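Local coordinates for putative CELL filamentation protein (bepa protein) (Bartonella henselae, PDB 2JK8), which transfers AMP from ATP to tyrosine or threonine residues of host target proteins, acting as a secreted adenylyltransferase in virulence, at residues 45-50 / 74-79; 84-89 / 159-164; 259-264 / 277-282. One frame throughout, in Å; residues are numbered along the deposited sequence.

Contact 1: residues 45-50 / 74-79; sequences HDTAKA and QLFKNT. With NI (nickel (II) ion), chain D.
Thr47 and Ala50 on helix 36-54 pack against residues 74-79, where helix 65-76 gives way to loop, without a hydrogen bond between the two segments. The Thr47 methyl meets both Leu75 and Phe76: CG2 sits 3.7 Å from the Leu75 carbonyl O and 3.8 Å from Phe76 CE1, meeting the ring obliquely. One turn on, Ala50 CB lies 4.0 Å from Leu75 CD2 and 3.7 Å from the Gln74 carbonyl O, and the small residue lets the backbones approach to 5.2 Å between the CA atoms of Ala50 and Leu75. Asp46 OD1 lies against Asn78 CB across the contact. The torsion of Thr47 (chi1 63°) turns OG1 back to the carbonyls of Cys43 and Ser44, leaving the methyl for the contact. Tyr31 OH hydrogen-bonds both Asp46 OD1 and Thr79 OG1, bridging the segments, while Lys42 pairs with Asp46 OD2. Away from this interface, His45 NE2 (2.1 Å) and Lys49 NZ (2.0 Å), one turn apart, bind a nickel ion with a water. Arg167 touches Thr47 and Leu75, so this helix pair backs onto the ATP-binding helix 165-179 of the Fic domain.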
ATOM      1  N   HIS A  45     -13.408  -7.497   8.822  1.00 57.66           N
ATOM      2  CA  HIS A  45     -13.940  -6.838  10.014  1.00 56.98           C
ATOM      3  C   HIS A  45     -12.914  -6.721  11.145  1.00 57.62           C
ATOM      4  O   HIS A  45     -12.689  -5.622  11.648  1.00 58.35           O
ATOM      5  CB  HIS A  45     -15.167  -7.594  10.515  1.00 57.48           C
ATOM      6  CG  HIS A  45     -15.704  -7.100  11.822  1.00 57.74           C
ATOM      7  ND1 HIS A  45     -16.471  -5.965  11.933  1.00 55.95           N
ATOM      8  CD2 HIS A  45     -15.602  -7.609  13.076  1.00 63.62           C
ATOM      9  CE1 HIS A  45     -16.811  -5.784  13.199  1.00 62.55           C
ATOM     10  NE2 HIS A  45     -16.307  -6.776  13.921  1.00 65.83           N
ATOM     11  N   ASP A  46     -12.289  -7.832  11.539  1.00 57.43           N
ATOM     12  CA  ASP A  46     -11.348  -7.821  12.673  1.00 57.54           C
ATOM     13  C   ASP A  46     -10.098  -6.976  12.425  1.00 57.36           C
ATOM     14  O   ASP A  46      -9.713  -6.190  13.287  1.00 57.78           O
ATOM     15  CB  ASP A  46     -10.952  -9.243  13.093  1.00 57.17           C
ATOM     16  CG  ASP A  46     -11.957  -9.877  14.060  1.00 60.56           C
ATOM     17  OD1 ASP A  46     -11.747 -11.045  14.457  1.00 64.53           O
ATOM     18  OD2 ASP A  46     -12.958  -9.228  14.451  1.00 66.06           O
ATOM     19  N   THR A  47      -9.484  -7.122  11.257  1.00 56.80           N
ATOM     20  CA  THR A  47      -8.270  -6.374  10.931  1.00 57.12           C
ATOM     21  C   THR A  47      -8.521  -4.855  10.801  1.00 57.43           C
ATOM     22  O   THR A  47      -7.649  -4.046  11.110  1.00 59.51           O
ATOM     23  CB  THR A  47      -7.621  -6.929   9.654  1.00 56.79           C
ATOM     24  OG1 THR A  47      -8.500  -6.752   8.559  1.00 58.73           O
ATOM     25  CG2 THR A  47      -7.366  -8.422   9.793  1.00 58.08           C
ATOM     26  N   ALA A  48      -9.715  -4.472  10.359  1.00 57.22           N
ATOM     27  CA  ALA A  48     -10.144  -3.072  10.352  1.00 56.52           C
ATOM     28  C   ALA A  48     -10.133  -2.453  11.757  1.00 55.86           C
ATOM     29  O   ALA A  48      -9.706  -1.314  11.926  1.00 55.43           O
ATOM     30  CB  ALA A  48     -11.554  -2.955   9.750  1.00 56.56           C
ATOM     31  N   LYS A  49     -10.618  -3.193  12.751  1.00 55.14           N
ATOM     32  CA  LYS A  49     -10.558  -2.744  14.152  1.00 55.96           C
ATOM     33  C   LYS A  49      -9.108  -2.601  14.647  1.00 56.71           C
ATOM     34  O   LYS A  49      -8.757  -1.636  15.333  1.00 56.64           O
ATOM     35  CB  LYS A  49     -11.289  -3.722  15.074  1.00 56.01           C
ATOM     36  CG  LYS A  49     -12.766  -3.488  15.276  1.00 55.45           C
ATOM     37  CD  LYS A  49     -13.330  -4.568  16.198  1.00 57.12           C
ATOM     38  CE  LYS A  49     -14.792  -4.920  15.897  1.00 56.14           C
ATOM     39  NZ  LYS A  49     -15.112  -6.307  16.346  1.00 53.91           N
ATOM     40  N   ALA A  50      -8.274  -3.574  14.301  1.00 56.87           N
ATOM     41  CA  ALA A  50      -6.868  -3.547  14.682  1.00 57.53           C
ATOM     42  C   ALA A  50      -6.163  -2.309  14.138  1.00 57.89           C
ATOM     43  O   ALA A  50      -5.424  -1.662  14.879  1.00 58.48           O
ATOM     44  CB  ALA A  50      -6.166  -4.811  14.220  1.00 56.74           C
ATOM     45  N   GLN A  74      -0.071  -7.573  15.561  1.00 56.79           N
ATOM     46  CA  GLN A  74      -1.193  -6.805  16.094  1.00 57.16           C
ATOM     47  C   GLN A  74      -2.414  -6.836  15.171  1.00 57.80           C
ATOM     48  O   GLN A  74      -3.549  -6.928  15.655  1.00 59.17           O
ATOM     49  CB  GLN A  74      -0.780  -5.369  16.387  1.00 56.59           C
ATOM     50  CG  GLN A  74       0.173  -5.259  17.550  1.00 58.18           C
ATOM     51  CD  GLN A  74      -0.497  -5.536  18.866  1.00 59.95           C
ATOM     52  OE1 GLN A  74      -1.046  -4.628  19.487  1.00 64.99           O
ATOM     53  NE2 GLN A  74      -0.443  -6.794  19.317  1.00 58.80           N
ATOM     54  N   LEU A  75      -2.183  -6.769  13.863  1.00 57.32           N
ATOM     55  CA  LEU A  75      -3.259  -6.833  12.870  1.00 57.84           C
ATOM     56  C   LEU A  75      -3.974  -8.176  12.839  1.00 57.92           C
ATOM     57  O   LEU A  75      -5.201  -8.241  12.813  1.00 57.82           O
ATOM     58  CB  LEU A  75      -2.713  -6.573  11.461  1.00 58.75           C
ATOM     59  CG  LEU A  75      -2.320  -5.143  11.099  1.00 58.80           C
ATOM     60  CD1 LEU A  75      -1.778  -5.094   9.670  1.00 54.34           C
ATOM     61  CD2 LEU A  75      -3.517  -4.211  11.288  1.00 56.18           C
ATOM     62  N   PHE A  76      -3.199  -9.251  12.821  1.00 58.41           N
ATOM     63  CA  PHE A  76      -3.758 -10.589  12.658  1.00 57.56           C
ATOM     64  C   PHE A  76      -3.832 -11.424  13.949  1.00 58.48           C
ATOM     65  O   PHE A  76      -4.070 -12.615  13.866  1.00 59.34           O
ATOM     66  CB  PHE A  76      -2.959 -11.313  11.575  1.00 56.55           C
ATOM     67  CG  PHE A  76      -3.066 -10.661  10.256  1.00 54.44           C
ATOM     68  CD1 PHE A  76      -4.186 -10.848   9.470  1.00 56.47           C
ATOM     69  CD2 PHE A  76      -2.098  -9.816   9.814  1.00 55.63           C
ATOM     70  CE1 PHE A  76      -4.325 -10.207   8.264  1.00 52.28           C
ATOM     71  CE2 PHE A  76      -2.231  -9.166   8.594  1.00 55.57           C
ATOM     72  CZ  PHE A  76      -3.346  -9.360   7.833  1.00 56.24           C
ATOM     73  N   LYS A  77      -3.673 -10.815  15.131  1.00 58.95           N
ATOM     74  CA  LYS A  77      -3.647 -11.594  16.377  1.00 60.28           C
ATOM     75  C   LYS A  77      -4.890 -12.470  16.554  1.00 59.81           C
ATOM     76  O   LYS A  77      -4.779 -13.600  17.011  1.00 61.11           O
ATOM     77  CB  LYS A  77      -3.418 -10.713  17.622  1.00 59.87           C
ATOM     78  CG  LYS A  77      -4.549  -9.779  17.990  1.00 63.19           C
ATOM     79  CD  LYS A  77      -4.117  -8.732  19.029  1.00 63.54           C
ATOM     80  CE  LYS A  77      -4.157  -9.279  20.440  1.00 71.31           C
ATOM     81  NZ  LYS A  77      -5.564  -9.518  20.910  1.00 76.33           N
ATOM     82  N   ASN A  78      -6.054 -11.969  16.144  1.00 59.99           N
ATOM     83  CA  ASN A  78      -7.332 -12.697  16.255  1.00 60.37           C
ATOM     84  C   ASN A  78      -7.719 -13.598  15.066  1.00 60.73           C
ATOM     85  O   ASN A  78      -8.782 -14.244  15.096  1.00 63.12           O
ATOM     86  CB  ASN A  78      -8.475 -11.695  16.459  1.00 60.58           C
ATOM     87  CG  ASN A  78      -8.220 -10.750  17.601  1.00 61.25           C
ATOM     88  OD1 ASN A  78      -7.920 -11.171  18.714  1.00 62.82           O
ATOM     89  ND2 ASN A  78      -8.327  -9.464  17.330  1.00 61.34           N
ATOM     90  N   THR A  79      -6.892 -13.629  14.024  1.00 59.12           N
ATOM     91  CA  THR A  79      -7.212 -14.373  12.803  1.00 58.14           C
ATOM     92  C   THR A  79      -6.299 -15.584  12.614  1.00 58.12           C
ATOM     93  O   THR A  79      -6.777 -16.677  12.313  1.00 56.26           O
ATOM     94  CB  THR A  79      -7.064 -13.465  11.569  1.00 58.15           C
ATOM     95  OG1 THR A  79      -7.852 -12.278  11.742  1.00 59.04           O
ATOM     96  CG2 THR A  79      -7.477 -14.185  10.304  1.00 52.66           C
TER
HETATM   97 NI    NI D 502     -17.033  -6.675  15.862  1.00 59.95          NI
HETATM   98  O   HOH W   1     -16.173  -8.743  16.811  1.00 41.76           O

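Contact 2: residues 84-89 / 159-164; sequences GYLRHI and HPFREG. With MG (magnesium ion), chain F; ATP (adenosine-5'-triphosphate), chain E.
Leu86 and Arg87 pack on His159, Pro160 and Phe161, the opening of the HPFREGNGR sequence that is the signature motif of Fic domains. One backbone hydrogen bond joins the segments: Arg87 N donates to Pro160 O at 3.1 Å, nearly straight at 164°, just as the chain enters the type I turn from Leu86 to Ile89. The Arg87 side chain runs alongside the backbone of the motif, its CG directed toward Pro160 O by a chi1 of 67°. A bend at chi3 then brings NH1 to 2.9 Å from His159 O, while NH2 is hydrogen-bonded to Ala114 O.

Apolar packing comes from Leu86. Its CD2 lies 3.7 Å from Pro160 CB and 4.0 Å from Phe161 CE1, approaching that ring obliquely. The same ring presents its edge to the Tyr85 carbonyl, with CD1 at 3.3 Å from the O, and stacks on His72.

Ligand and metal contacts lie at the far end, where the motif becomes the N-terminus of helix 165-179. Gly164, its N-cap, gives a weak hydrogen bond to O1B of the pyrophosphate moiety of ATP, which the amides of Asn165, Gly166 and Arg167 also bond. Next to them Glu163 OE2 binds the magnesium ion at 2.2 Å, together with O2G and O3A of the same moiety.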
ATOM      1  N   GLY A  84       2.683 -13.032  14.260  1.00 58.37           N
ATOM      2  CA  GLY A  84       3.944 -12.296  14.133  1.00 58.04           C
ATOM      3  C   GLY A  84       5.022 -12.864  13.202  1.00 56.73           C
ATOM      4  O   GLY A  84       6.086 -12.283  13.078  1.00 55.13           O
ATOM      5  N   TYR A  85       4.758 -13.994  12.554  1.00 57.03           N
ATOM      6  CA  TYR A  85       5.827 -14.890  12.085  1.00 56.53           C
ATOM      7  C   TYR A  85       6.189 -14.701  10.637  1.00 56.16           C
ATOM      8  O   TYR A  85       5.329 -14.566   9.808  1.00 56.37           O
ATOM      9  CB  TYR A  85       5.395 -16.350  12.241  1.00 57.42           C
ATOM     10  CG  TYR A  85       5.440 -16.912  13.645  1.00 58.42           C
ATOM     11  CD1 TYR A  85       6.294 -17.968  13.952  1.00 60.63           C
ATOM     12  CD2 TYR A  85       4.627 -16.406  14.666  1.00 54.62           C
ATOM     13  CE1 TYR A  85       6.346 -18.500  15.234  1.00 62.25           C
ATOM     14  CE2 TYR A  85       4.687 -16.932  15.953  1.00 56.30           C
ATOM     15  CZ  TYR A  85       5.547 -17.986  16.218  1.00 58.45           C
ATOM     16  OH  TYR A  85       5.647 -18.559  17.455  1.00 61.17           O
ATOM     17  N   LEU A  86       7.477 -14.751  10.328  1.00 57.53           N
ATOM     18  CA  LEU A  86       7.948 -14.761   8.947  1.00 57.04           C
ATOM     19  C   LEU A  86       7.791 -16.154   8.341  1.00 58.65           C
ATOM     20  O   LEU A  86       7.881 -17.155   9.042  1.00 60.53           O
ATOM     21  CB  LEU A  86       9.411 -14.356   8.894  1.00 56.55           C
ATOM     22  CG  LEU A  86       9.738 -12.963   9.391  1.00 53.23           C
ATOM     23  CD1 LEU A  86      11.238 -12.850   9.489  1.00 54.12           C
ATOM     24  CD2 LEU A  86       9.179 -11.928   8.458  1.00 53.08           C
ATOM     25  N   ARG A  87       7.603 -16.216   7.028  1.00 59.29           N
ATOM     26  CA  ARG A  87       7.203 -17.463   6.340  1.00 58.66           C
ATOM     27  C   ARG A  87       8.284 -18.506   6.060  1.00 58.53           C
ATOM     28  O   ARG A  87       7.960 -19.613   5.649  1.00 59.48           O
ATOM     29  CB  ARG A  87       6.552 -17.119   5.014  1.00 58.83           C
ATOM     30  CG  ARG A  87       7.512 -16.509   4.000  1.00 59.58           C
ATOM     31  CD  ARG A  87       6.783 -15.930   2.790  1.00 61.53           C
ATOM     32  NE  ARG A  87       7.276 -16.534   1.559  1.00 61.57           N
ATOM     33  CZ  ARG A  87       8.285 -16.083   0.816  1.00 65.17           C
ATOM     34  NH1 ARG A  87       8.931 -14.975   1.119  1.00 67.30           N
ATOM     35  NH2 ARG A  87       8.653 -16.758  -0.265  1.00 69.01           N
ATOM     36  N   HIS A  88       9.554 -18.159   6.235  1.00 58.54           N
ATOM     37  CA  HIS A  88      10.637 -19.145   6.100  1.00 57.48           C
ATOM     38  C   HIS A  88      10.850 -19.939   7.405  1.00 58.02           C
ATOM     39  O   HIS A  88      11.534 -20.944   7.386  1.00 57.96           O
ATOM     40  CB  HIS A  88      11.941 -18.480   5.644  1.00 56.92           C
ATOM     41  CG  HIS A  88      12.594 -17.640   6.689  1.00 57.13           C
ATOM     42  ND1 HIS A  88      12.084 -16.422   7.087  1.00 61.45           N
ATOM     43  CD2 HIS A  88      13.714 -17.838   7.419  1.00 59.05           C
ATOM     44  CE1 HIS A  88      12.854 -15.913   8.032  1.00 62.56           C
ATOM     45  NE2 HIS A  88      13.853 -16.752   8.250  1.00 61.33           N
ATOM     46  N   ILE A  89      10.254 -19.503   8.523  1.00 58.25           N
ATOM     47  CA  ILE A  89      10.422 -20.174   9.832  1.00 58.31           C
ATOM     48  C   ILE A  89       9.300 -21.192  10.104  1.00 57.79           C
ATOM     49  O   ILE A  89       8.149 -20.789  10.276  1.00 58.53           O
ATOM     50  CB  ILE A  89      10.411 -19.145  11.023  1.00 58.48           C
ATOM     51  CG1 ILE A  89      11.500 -18.084  10.852  1.00 57.42           C
ATOM     52  CG2 ILE A  89      10.590 -19.860  12.362  1.00 57.28           C
ATOM     53  CD1 ILE A  89      12.883 -18.687  10.637  1.00 59.28           C
ATOM     54  N   HIS A 159       8.361 -10.233   0.282  1.00 59.43           N
ATOM     55  CA  HIS A 159       7.028 -10.802   0.576  1.00 59.74           C
ATOM     56  C   HIS A 159       7.178 -11.673   1.817  1.00 59.95           C
ATOM     57  O   HIS A 159       6.985 -12.877   1.751  1.00 60.43           O
ATOM     58  CB  HIS A 159       6.523 -11.590  -0.636  1.00 60.30           C
ATOM     59  CG  HIS A 159       5.042 -11.851  -0.667  1.00 63.13           C
ATOM     60  ND1 HIS A 159       4.473 -12.999  -0.151  1.00 63.79           N
ATOM     61  CD2 HIS A 159       4.026 -11.158  -1.244  1.00 66.52           C
ATOM     62  CE1 HIS A 159       3.167 -12.980  -0.365  1.00 66.97           C
ATOM     63  NE2 HIS A 159       2.871 -11.880  -1.037  1.00 69.30           N
ATOM     64  N   PRO A 160       7.550 -11.053   2.951  1.00 60.13           N
ATOM     65  CA  PRO A 160       8.096 -11.739   4.128  1.00 59.84           C
ATOM     66  C   PRO A 160       7.104 -12.588   4.896  1.00 60.18           C
ATOM     67  O   PRO A 160       7.513 -13.528   5.569  1.00 60.64           O
ATOM     68  CB  PRO A 160       8.550 -10.582   5.016  1.00 60.68           C
ATOM     69  CG  PRO A 160       7.607  -9.446   4.650  1.00 60.44           C
ATOM     70  CD  PRO A 160       7.455  -9.593   3.169  1.00 60.76           C
ATOM     71  N   PHE A 161       5.823 -12.229   4.835  1.00 59.51           N
ATOM     72  CA  PHE A 161       4.779 -12.981   5.497  1.00 58.52           C
ATOM     73  C   PHE A 161       3.969 -13.739   4.454  1.00 59.76           C
ATOM     74  O   PHE A 161       3.813 -13.292   3.314  1.00 59.04           O
ATOM     75  CB  PHE A 161       3.818 -12.050   6.233  1.00 58.87           C
ATOM     76  CG  PHE A 161       4.467 -11.151   7.215  1.00 55.43           C
ATOM     77  CD1 PHE A 161       4.882 -11.637   8.424  1.00 55.01           C
ATOM     78  CD2 PHE A 161       4.619  -9.811   6.948  1.00 56.06           C
ATOM     79  CE1 PHE A 161       5.485 -10.817   9.355  1.00 57.79           C
ATOM     80  CE2 PHE A 161       5.204  -8.976   7.877  1.00 62.25           C
ATOM     81  CZ  PHE A 161       5.640  -9.487   9.093  1.00 60.62           C
ATOM     82  N   ARG A 162       3.414 -14.867   4.885  1.00 61.09           N
ATOM     83  CA  ARG A 162       2.499 -15.680   4.084  1.00 60.10           C
ATOM     84  C   ARG A 162       1.306 -14.871   3.551  1.00 60.94           C
ATOM     85  O   ARG A 162       0.851 -15.099   2.425  1.00 61.70           O
ATOM     86  CB  ARG A 162       2.000 -16.837   4.940  1.00 59.26           C
ATOM     87  CG  ARG A 162       0.939 -17.691   4.328  1.00 58.81           C
ATOM     88  CD  ARG A 162       1.476 -18.454   3.163  1.00 58.37           C
ATOM     89  NE  ARG A 162       0.464 -19.321   2.552  1.00 59.35           N
ATOM     90  CZ  ARG A 162      -0.557 -18.894   1.813  1.00 57.58           C
ATOM     91  NH1 ARG A 162      -0.750 -17.603   1.591  1.00 61.99           N
ATOM     92  NH2 ARG A 162      -1.402 -19.763   1.294  1.00 56.26           N
ATOM     93  N   GLU A 163       0.802 -13.938   4.357  1.00 60.99           N
ATOM     94  CA  GLU A 163      -0.318 -13.078   3.958  1.00 61.19           C
ATOM     95  C   GLU A 163      -0.302 -11.812   4.828  1.00 60.94           C
ATOM     96  O   GLU A 163       0.272 -11.794   5.931  1.00 61.63           O
ATOM     97  CB  GLU A 163      -1.645 -13.857   4.071  1.00 61.54           C
ATOM     98  CG  GLU A 163      -2.944 -13.132   3.631  1.00 68.00           C
ATOM     99  CD  GLU A 163      -3.085 -12.936   2.104  1.00 78.02           C
ATOM    100  OE1 GLU A 163      -3.198 -13.949   1.354  1.00 80.02           O
ATOM    101  OE2 GLU A 163      -3.116 -11.753   1.661  1.00 84.04           O
ATOM    102  N   GLY A 164      -0.894 -10.740   4.312  1.00 60.15           N
ATOM    103  CA  GLY A 164      -1.027  -9.488   5.064  1.00 58.96           C
ATOM    104  C   GLY A 164       0.153  -8.566   4.871  1.00 57.72           C
ATOM    105  O   GLY A 164       0.361  -7.652   5.658  1.00 58.04           O
TER
HETATM  106 MG    MG F 702      -4.181 -10.227   0.529  1.00 97.11          MG
HETATM  107  PG  ATP E 701      -2.664  -7.448   2.055  1.00105.75           P
HETATM  108  O1G ATP E 701      -3.041  -6.215   1.065  1.00 99.06           O
HETATM  109  O2G ATP E 701      -3.642  -8.601   1.876  1.00 99.24           O
HETATM  110  O3G ATP E 701      -2.500  -6.833   3.433  1.00 98.59           O
HETATM  111  PB  ATP E 701      -0.782  -9.339   0.724  1.00103.96           P
HETATM  112  O1B ATP E 701      -0.091 -10.185   1.783  1.00 97.93           O
HETATM  113  O2B ATP E 701       0.158  -8.847  -0.365  1.00102.82           O
HETATM  114  O3B ATP E 701      -1.200  -7.955   1.510  1.00105.99           O
HETATM  115  O3A ATP E 701      -2.050  -9.960   0.162  1.00101.57           O

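Contact 3: residues 259-264 / 277-282; sequences RGAGLE and GNIDHL
Ile279 N donates to Glu264 O in a nearly straight hydrogen bond, 2.9 Å long with an N-H...O angle of 174°, and this bond fixes the two segments against each other. Segment 259-264 leaves the weakly bonded end of strand 253-261 and turns toward strand 265-269; segment 277-282 leaves strand 274-278 and enters a short 3-10 segment at 279-281. Glu264 and Ile279 have the nearest CA atoms, 5.6 Å apart.

The side-chain contact is chiefly that of Ile279, which extends toward the turn at Gly262 to Glu264. With CG1 anti to the backbone N (chi1 -151°), its longer branch carries CD1 along the chain to within 3.2 Å of Gly262 O, and CG2 stands 3.3 Å from Leu263 O. Beyond them, CD1 comes to a looser 4.4 Å from Ala261 CB. The isoleucine therefore meets mainly the backbone of the turn, while the side chains of Leu263 and Glu264 start away from it. On its own side Ile279 also touches Leu287 of helix 284-288.

The Glu264 carboxylate forms a long, weak ion pair with Arg224 of helix 220-232, a helix that Asn278 touches as well. The arrangement joins a turn between two strands to the end of a third within the small mixed sheet of the intracellular delivery region, consistent with its OB fold.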
ATOM      1  N   ARG A 259     -15.559  15.185 -14.991  1.00 59.74           N
ATOM      2  CA  ARG A 259     -16.315  14.626 -13.868  1.00 60.19           C
ATOM      3  C   ARG A 259     -16.731  15.674 -12.833  1.00 60.81           C
ATOM      4  O   ARG A 259     -17.315  15.312 -11.813  1.00 61.51           O
ATOM      5  CB  ARG A 259     -15.526  13.496 -13.184  1.00 60.31           C
ATOM      6  CG  ARG A 259     -15.787  12.114 -13.776  1.00 59.28           C
ATOM      7  N   GLY A 260     -16.441  16.953 -13.082  1.00 61.17           N
ATOM      8  CA  GLY A 260     -16.876  18.044 -12.190  1.00 60.84           C
ATOM      9  C   GLY A 260     -15.773  18.616 -11.314  1.00 60.50           C
ATOM     10  O   GLY A 260     -14.811  17.921 -10.982  1.00 60.76           O
ATOM     11  N   ALA A 261     -15.934  19.882 -10.928  1.00 60.28           N
ATOM     12  CA  ALA A 261     -14.903  20.637 -10.210  1.00 59.82           C
ATOM     13  C   ALA A 261     -15.216  20.757  -8.733  1.00 59.49           C
ATOM     14  O   ALA A 261     -16.299  20.389  -8.282  1.00 59.02           O
ATOM     15  CB  ALA A 261     -14.761  22.031 -10.811  1.00 59.69           C
ATOM     16  N   GLY A 262     -14.243  21.281  -7.993  1.00 59.47           N
ATOM     17  CA  GLY A 262     -14.416  21.658  -6.590  1.00 59.14           C
ATOM     18  C   GLY A 262     -13.772  23.012  -6.402  1.00 58.89           C
ATOM     19  O   GLY A 262     -13.559  23.726  -7.380  1.00 59.00           O
ATOM     20  N   LEU A 263     -13.461  23.373  -5.161  1.00 59.01           N
ATOM     21  CA  LEU A 263     -12.801  24.657  -4.893  1.00 59.11           C
ATOM     22  C   LEU A 263     -11.353  24.617  -5.363  1.00 59.32           C
ATOM     23  O   LEU A 263     -10.929  25.446  -6.175  1.00 59.39           O
ATOM     24  CB  LEU A 263     -12.861  25.033  -3.404  1.00 58.82           C
ATOM     25  CG  LEU A 263     -14.109  25.788  -2.930  1.00 58.24           C
ATOM     26  CD1 LEU A 263     -14.004  26.050  -1.434  1.00 56.47           C
ATOM     27  CD2 LEU A 263     -14.313  27.104  -3.696  1.00 56.61           C
ATOM     28  N   GLU A 264     -10.609  23.634  -4.859  1.00 59.51           N
ATOM     29  CA  GLU A 264      -9.169  23.532  -5.101  1.00 59.70           C
ATOM     30  C   GLU A 264      -8.826  22.798  -6.401  1.00 58.81           C
ATOM     31  O   GLU A 264      -7.831  23.122  -7.055  1.00 58.14           O
ATOM     32  CB  GLU A 264      -8.488  22.839  -3.914  1.00 59.79           C
ATOM     33  CG  GLU A 264      -8.683  23.565  -2.575  1.00 60.91           C
ATOM     34  CD  GLU A 264      -8.045  22.838  -1.388  1.00 61.53           C
ATOM     35  OE1 GLU A 264      -7.947  21.589  -1.415  1.00 64.62           O
ATOM     36  OE2 GLU A 264      -7.655  23.521  -0.415  1.00 61.80           O
ATOM     37  N   GLY A 277      -6.738  17.430 -11.023  1.00 56.80           N
ATOM     38  CA  GLY A 277      -5.958  18.604 -11.401  1.00 57.49           C
ATOM     39  C   GLY A 277      -6.310  19.809 -10.560  1.00 57.85           C
ATOM     40  O   GLY A 277      -7.414  19.900 -10.024  1.00 57.48           O
ATOM     41  N   ASN A 278      -5.363  20.736 -10.439  1.00 58.39           N
ATOM     42  CA  ASN A 278      -5.611  21.977  -9.714  1.00 58.07           C
ATOM     43  C   ASN A 278      -6.542  22.832 -10.548  1.00 58.19           C
ATOM     44  O   ASN A 278      -6.366  22.938 -11.763  1.00 58.73           O
ATOM     45  CB  ASN A 278      -4.307  22.728  -9.446  1.00 57.77           C
ATOM     46  CG  ASN A 278      -4.476  23.849  -8.452  1.00 57.04           C
ATOM     47  OD1 ASN A 278      -4.116  24.989  -8.722  1.00 56.66           O
ATOM     48  ND2 ASN A 278      -5.033  23.534  -7.292  1.00 58.64           N
ATOM     49  N   ILE A 279      -7.534  23.439  -9.911  1.00 58.02           N
ATOM     50  CA  ILE A 279      -8.540  24.197 -10.651  1.00 58.46           C
ATOM     51  C   ILE A 279      -7.908  25.379 -11.401  1.00 58.64           C
ATOM     52  O   ILE A 279      -8.363  25.747 -12.483  1.00 58.40           O
ATOM     53  CB  ILE A 279      -9.684  24.681  -9.722  1.00 58.50           C
ATOM     54  CG1 ILE A 279     -10.982  24.800 -10.512  1.00 59.29           C
ATOM     55  CG2 ILE A 279      -9.336  26.009  -9.051  1.00 57.59           C
ATOM     56  CD1 ILE A 279     -12.138  25.326  -9.702  1.00 60.54           C
ATOM     57  N   ASP A 280      -6.833  25.925 -10.834  1.00 59.00           N
ATOM     58  CA  ASP A 280      -6.147  27.092 -11.383  1.00 59.01           C
ATOM     59  C   ASP A 280      -5.305  26.781 -12.609  1.00 58.96           C
ATOM     60  O   ASP A 280      -4.778  27.701 -13.231  1.00 59.39           O
ATOM     61  CB  ASP A 280      -5.224  27.708 -10.331  1.00 59.36           C
ATOM     62  CG  ASP A 280      -5.940  28.033  -9.027  1.00 61.17           C
ATOM     63  OD1 ASP A 280      -7.115  28.466  -9.060  1.00 62.81           O
ATOM     64  OD2 ASP A 280      -5.315  27.860  -7.958  1.00 63.14           O
ATOM     65  N   HIS A 281      -5.137  25.501 -12.938  1.00 59.04           N
ATOM     66  CA  HIS A 281      -4.415  25.111 -14.150  1.00 58.88           C
ATOM     67  C   HIS A 281      -5.328  25.077 -15.375  1.00 58.36           C
ATOM     68  O   HIS A 281      -4.847  24.936 -16.493  1.00 58.10           O
ATOM     69  CB  HIS A 281      -3.724  23.752 -13.973  1.00 59.13           C
ATOM     70  CG  HIS A 281      -2.694  23.728 -12.883  1.00 59.22           C
ATOM     71  ND1 HIS A 281      -2.028  24.858 -12.459  1.00 58.73           N
ATOM     72  CD2 HIS A 281      -2.197  22.704 -12.151  1.00 58.41           C
ATOM     73  CE1 HIS A 281      -1.179  24.535 -11.499  1.00 58.05           C
ATOM     74  NE2 HIS A 281      -1.262  23.233 -11.295  1.00 57.91           N
ATOM     75  N   LEU A 282      -6.636  25.201 -15.171  1.00 58.45           N
ATOM     76  CA  LEU A 282      -7.570  25.298 -16.292  1.00 58.88           C
ATOM     77  C   LEU A 282      -7.555  26.713 -16.857  1.00 59.56           C
ATOM     78  O   LEU A 282      -7.430  27.673 -16.097  1.00 60.20           O
ATOM     79  CB  LEU A 282      -9.000  24.935 -15.863  1.00 58.77           C
ATOM     80  CG  LEU A 282      -9.395  23.454 -15.920  1.00 58.37           C
ATOM     81  CD1 LEU A 282     -10.775  23.229 -15.323  1.00 56.59           C
ATOM     82  CD2 LEU A 282      -9.351  22.932 -17.350  1.00 57.41           C
TER

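The three contacts follow one another along the chain, none nested in or crossing another. From the N terminus, contact 1 closes first, bringing helix 65-76 back onto helix 36-54. Contact 2 closes a much longer excursion, 69 residues that include strands 91-92 and 98-99 and helices 117-132 and 141-158, and ends at the ATP site. These two touch: Phe76 CZ packs 3.6 Å from Gly164 CA, so Phe76 borders the Fic motif. Contact 3 closes a 12-residue excursion through strand 265-269 and into strand 274-278 in the separate OB-fold region. Its centre lies about 43 Å from that of contact 2, across the centre of the chain.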